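Local coordinates for protein MstE (Scytonema sp. PCC 10023, PDB 6SBF) that is a single-domain class II terpene cyclase that probably folds linear isoprenoid chains into the polycyclic scaffolds of merosterols, at residues Ile238-Leu249 with Leu274-Val284. The protein carries 1 engineered substitution. Residues are numbered along the deposited sequence; the frame is centred on the assembly and turned at random.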
loop_
_atom_site.group_PDB
_atom_site.type_symbol
_atom_site.label_atom_id
_atom_site.label_comp_id
_atom_site.label_asym_id
_atom_site.label_seq_id
_atom_site.Cartn_x
_atom_site.Cartn_y
_atom_site.Cartn_z
ATOM N N ILE A 238 -1.325 -5.085 18.697
ATOM C CA ILE A 238 -1.474 -3.746 18.102
ATOM C C ILE A 238 -0.587 -2.757 18.852
ATOM O O ILE A 238 0.128 -1.951 18.245
ATOM C CB ILE A 238 -2.946 -3.314 18.076
ATOM C CG1 ILE A 238 -3.783 -4.225 17.183
ATOM C CG2 ILE A 238 -3.059 -1.859 17.696
ATOM C CD1 ILE A 238 -5.247 -4.168 17.468
ATOM N N GLU A 239 -0.638 -2.818 20.190
ATOM C CA GLU A 239 0.128 -1.846 20.996
ATOM C C GLU A 239 1.632 -2.053 20.760
ATOM O O GLU A 239 2.382 -1.099 20.785
ATOM C CB GLU A 239 -0.253 -1.947 22.480
ATOM C CG GLU A 239 -1.677 -1.556 22.754
ATOM C CD GLU A 239 -2.101 -0.161 22.381
ATOM O OE1 GLU A 239 -1.247 0.759 22.252
ATOM O OE2 GLU A 239 -3.341 0.029 22.263
ATOM N N GLN A 240 2.051 -3.303 20.623
ATOM C CA GLN A 240 3.506 -3.548 20.365
ATOM C C GLN A 240 3.896 -2.944 18.999
ATOM O O GLN A 240 4.990 -2.382 18.874
ATOM C CB GLN A 240 3.874 -5.020 20.373
ATOM C CG GLN A 240 5.382 -5.113 20.642
ATOM C CD GLN A 240 5.977 -6.483 20.422
ATOM O OE1 GLN A 240 5.297 -7.435 19.995
ATOM N NE2 GLN A 240 7.278 -6.566 20.731
ATOM N N ALA A 241 3.026 -3.072 18.011
ATOM C CA ALA A 241 3.284 -2.473 16.705
ATOM C C ALA A 241 3.360 -0.955 16.807
ATOM O O ALA A 241 4.211 -0.296 16.175
ATOM C CB ALA A 241 2.252 -2.960 15.729
ATOM N N VAL A 242 2.426 -0.352 17.553
ATOM C CA VAL A 242 2.478 1.113 17.769
ATOM C C VAL A 242 3.792 1.513 18.465
ATOM O O VAL A 242 4.403 2.505 18.065
ATOM C CB VAL A 242 1.242 1.587 18.560
ATOM C CG1 VAL A 242 1.379 3.028 18.989
ATOM C CG2 VAL A 242 -0.036 1.407 17.752
ATOM N N ALA A 243 4.218 0.771 19.469
ATOM C CA ALA A 243 5.493 1.060 20.159
ATOM C C ALA A 243 6.659 0.962 19.154
ATOM O O ALA A 243 7.574 1.794 19.239
ATOM C CB ALA A 243 5.692 0.105 21.313
ATOM N N TRP A 244 6.628 -0.034 18.279
ATOM C CA TRP A 244 7.669 -0.139 17.222
ATOM C C TRP A 244 7.621 1.127 16.341
ATOM O O TRP A 244 8.652 1.715 16.020
ATOM C CB TRP A 244 7.486 -1.423 16.422
ATOM C CG TRP A 244 8.372 -1.485 15.197
ATOM C CD1 TRP A 244 9.615 -2.061 15.135
ATOM C CD2 TRP A 244 8.059 -1.065 13.868
ATOM N NE1 TRP A 244 10.107 -1.984 13.876
ATOM C CE2 TRP A 244 9.181 -1.378 13.074
ATOM C CE3 TRP A 244 6.919 -0.508 13.267
ATOM C CZ2 TRP A 244 9.202 -1.207 11.705
ATOM C CZ3 TRP A 244 6.937 -0.309 11.902
ATOM C CH2 TRP A 244 8.077 -0.616 11.159
ATOM N N GLY A 245 6.428 1.556 15.938
ATOM C CA GLY A 245 6.280 2.768 15.103
ATOM C C GLY A 245 6.850 3.995 15.788
ATOM O O GLY A 245 7.466 4.847 15.154
ATOM N N LEU A 246 6.596 4.100 17.090
ATOM C CA LEU A 246 7.095 5.252 17.858
ATOM C C LEU A 246 8.641 5.252 17.819
ATOM O O LEU A 246 9.236 6.334 17.697
ATOM C CB LEU A 246 6.546 5.144 19.288
ATOM C CG LEU A 246 6.903 6.295 20.171
ATOM C CD1 LEU A 246 6.334 7.606 19.632
ATOM C CD2 LEU A 246 6.355 6.001 21.543
ATOM N N LYS A 247 9.274 4.069 17.906
ATOM C CA LYS A 247 10.764 3.928 17.802
ATOM C C LYS A 247 11.258 4.314 16.399
ATOM O O LYS A 247 12.309 4.905 16.254
ATOM C CB LYS A 247 11.172 2.502 18.225
ATOM C CG LYS A 247 12.666 2.290 18.413
ATOM C CD LYS A 247 13.508 1.788 17.249
ATOM C CE LYS A 247 14.944 1.507 17.681
ATOM N NZ LYS A 247 15.953 1.883 16.656
ATOM N N ARG A 248 10.507 3.928 15.384
ATOM C CA ARG A 248 10.855 4.189 13.972
ATOM C C ARG A 248 10.832 5.672 13.629
ATOM O O ARG A 248 11.603 6.133 12.752
ATOM C CB ARG A 248 9.975 3.421 13.001
ATOM C CG ARG A 248 10.113 1.904 13.019
ATOM C CD ARG A 248 11.441 1.433 12.480
ATOM N NE ARG A 248 11.556 1.743 11.052
ATOM C CZ ARG A 248 12.687 1.828 10.365
ATOM N NH1 ARG A 248 13.846 1.517 10.900
ATOM N NH2 ARG A 248 12.661 2.096 9.080
ATOM N N LEU A 249 9.940 6.417 14.237
ATOM C CA LEU A 249 9.839 7.851 13.960
ATOM C C LEU A 249 10.885 8.589 14.789
ATOM O O LEU A 249 10.953 8.460 16.000
ATOM C CB LEU A 249 8.442 8.357 14.256
ATOM C CG LEU A 249 8.121 9.622 13.514
ATOM C CD1 LEU A 249 7.739 9.332 12.069
ATOM C CD2 LEU A 249 7.076 10.393 14.204
ATOM N N LEU A 274 -0.032 3.943 11.215
ATOM C CA LEU A 274 0.144 2.992 12.339
ATOM C C LEU A 274 -0.087 3.706 13.675
ATOM O O LEU A 274 -0.773 3.157 14.576
ATOM C CB LEU A 274 1.536 2.394 12.255
ATOM C CG LEU A 274 1.981 1.529 13.439
ATOM C CD1 LEU A 274 1.108 0.344 13.709
ATOM C CD2 LEU A 274 3.424 1.064 13.157
ATOM N N LEU A 275 0.434 4.889 13.823
ATOM C CA LEU A 275 0.389 5.638 15.104
ATOM C C LEU A 275 -1.043 6.135 15.418
ATOM O O LEU A 275 -1.299 6.491 16.552
ATOM C CB LEU A 275 1.378 6.799 15.120
ATOM C CG LEU A 275 2.864 6.400 15.090
ATOM C CD1 LEU A 275 3.701 7.637 14.897
ATOM C CD2 LEU A 275 3.257 5.628 16.320
ATOM N N LEU A 276 -1.960 6.123 14.450
ATOM C CA LEU A 276 -3.371 6.477 14.711
ATOM C C LEU A 276 -4.056 5.370 15.484
ATOM O O LEU A 276 -5.201 5.600 15.943
ATOM C CB LEU A 276 -4.074 6.727 13.400
ATOM C CG LEU A 276 -3.570 7.975 12.670
ATOM C CD1 LEU A 276 -4.204 8.039 11.324
ATOM C CD2 LEU A 276 -3.955 9.229 13.475
ATOM N N LEU A 277 -3.429 4.213 15.673
ATOM C CA LEU A 277 -4.121 3.094 16.367
ATOM C C LEU A 277 -4.025 3.201 17.885
ATOM O O LEU A 277 -4.610 2.345 18.548
ATOM C CB LEU A 277 -3.582 1.763 15.840
ATOM C CG LEU A 277 -3.846 1.560 14.358
ATOM C CD1 LEU A 277 -3.190 0.277 13.880
ATOM C CD2 LEU A 277 -5.348 1.534 14.012
ATOM N N ASN A 278 -3.389 4.232 18.387
ATOM C CA ASN A 278 -3.384 4.553 19.827
ATOM C C ASN A 278 -3.709 6.030 19.951
ATOM O O ASN A 278 -2.965 6.854 19.490
ATOM C CB ASN A 278 -2.055 4.194 20.508
ATOM C CG ASN A 278 -2.058 4.543 21.986
ATOM O OD1 ASN A 278 -2.360 5.668 22.336
ATOM N ND2 ASN A 278 -1.786 3.576 22.827
ATOM N N THR A 279 -4.841 6.326 20.585
ATOM C CA THR A 279 -5.323 7.719 20.668
ATOM C C THR A 279 -5.227 8.269 22.073
ATOM O O THR A 279 -5.653 9.423 22.235
ATOM C CB THR A 279 -6.734 7.869 20.106
ATOM O OG1 THR A 279 -7.589 7.018 20.875
ATOM C CG2 THR A 279 -6.768 7.544 18.623
ATOM N N VAL A 280 -4.616 7.540 23.000
ATOM C CA VAL A 280 -4.545 8.004 24.404
ATOM C C VAL A 280 -3.114 8.450 24.752
ATOM O O VAL A 280 -2.994 9.328 25.608
ATOM C CB VAL A 280 -5.073 6.914 25.359
ATOM C CG1 VAL A 280 -6.516 6.558 25.033
ATOM C CG2 VAL A 280 -4.212 5.663 25.361
ATOM N N ASP A 281 -2.085 7.754 24.261
ATOM C CA ASP A 281 -0.687 7.970 24.709
ATOM C C ASP A 281 -0.207 9.336 24.231
ATOM O O ASP A 281 -0.186 9.559 23.047
ATOM C CB ASP A 281 0.214 6.830 24.224
ATOM C CG ASP A 281 1.588 6.927 24.804
ATOM O OD1 ASP A 281 1.748 6.475 25.920
ATOM O OD2 ASP A 281 2.410 7.557 24.174
ATOM N N ALA A 282 0.289 10.174 25.130
ATOM C CA ALA A 282 0.761 11.543 24.819
ATOM C C ALA A 282 2.000 11.480 23.937
ATOM O O ALA A 282 2.147 12.383 23.074
ATOM C CB ALA A 282 1.049 12.339 26.055
ATOM N N GLU A 283 2.870 10.506 24.132
ATOM C CA GLU A 283 4.117 10.400 23.322
ATOM C C GLU A 283 3.752 10.070 21.877
ATOM O O GLU A 283 4.345 10.643 20.922
ATOM C CB GLU A 283 5.037 9.316 23.881
ATOM C CG GLU A 283 6.418 9.294 23.289
ATOM C CD GLU A 283 7.357 8.372 24.066
ATOM O OE1 GLU A 283 8.582 8.305 23.723
ATOM O OE2 GLU A 283 6.863 7.741 25.029
ATOM N N VAL A 284 2.797 9.168 21.697
ATOM C CA VAL A 284 2.291 8.819 20.345
ATOM C C VAL A 284 1.655 10.051 19.687
ATOM O O VAL A 284 1.977 10.314 18.523
ATOM C CB VAL A 284 1.348 7.609 20.387
ATOM C CG1 VAL A 284 0.756 7.350 19.018
ATOM C CG2 VAL A 284 2.044 6.357 20.900
HETATM O O HOH W 1 -4.898 1.803 21.305
#
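Ile-238 and Glu-239 meet Leu-277 and Asn-278 where, within the alpha6-alpha6 barrel, helix 235-248 packs against the end of helix 265-275, the connection after it and the start of helix 282-298. Ile-238 lays CG2 against CB of Leu-277, an apolar contact at 4.1 Å. Glu-239, bent at chi2 (-60°), brings its carboxylate to the turn: OE1 receives Asn-278 ND2 on its syn side at 2.9 Å, a nearly straight bond with carboxylate and amide planes almost perpendicular, while OE2 accepts a hydrogen bond from a water that also donates to Leu-277 O. The small CB of Ala-241 lets Leu-274 sink, as a knob, into a hole completed by Val-242, Trp-244 and Gly-245. Branched Val-242 meets Val-284 CG2 and Asn-278 CB through CG1, and Leu-277 CB through CG2; its O lies 3.8 Å from Leu-275 CD2. Trp-244 offers its ring edge, CE3, to Leu-274 CD2 at 3.8 Å. Gly-245, without a side chain, lies with CA 3.9 Å from Leu-274 CD2. Leu-246 crosses Glu-283 at about a right angle, CD2 against CD at 3.6 Å and next to CG. Asn-278 suits the turn because OD1 accepts from Val-280 N, an Asx turn, and from Asp-281 N, an Asx motif. An alanine here would probably leave Glu-239 OE1 without this donor and both backbone N-H groups without their acceptor. With CG anti to the backbone N (chi1 179°), OD1 meets Asp-281 N in the carbonyl plane at 2.9 Å.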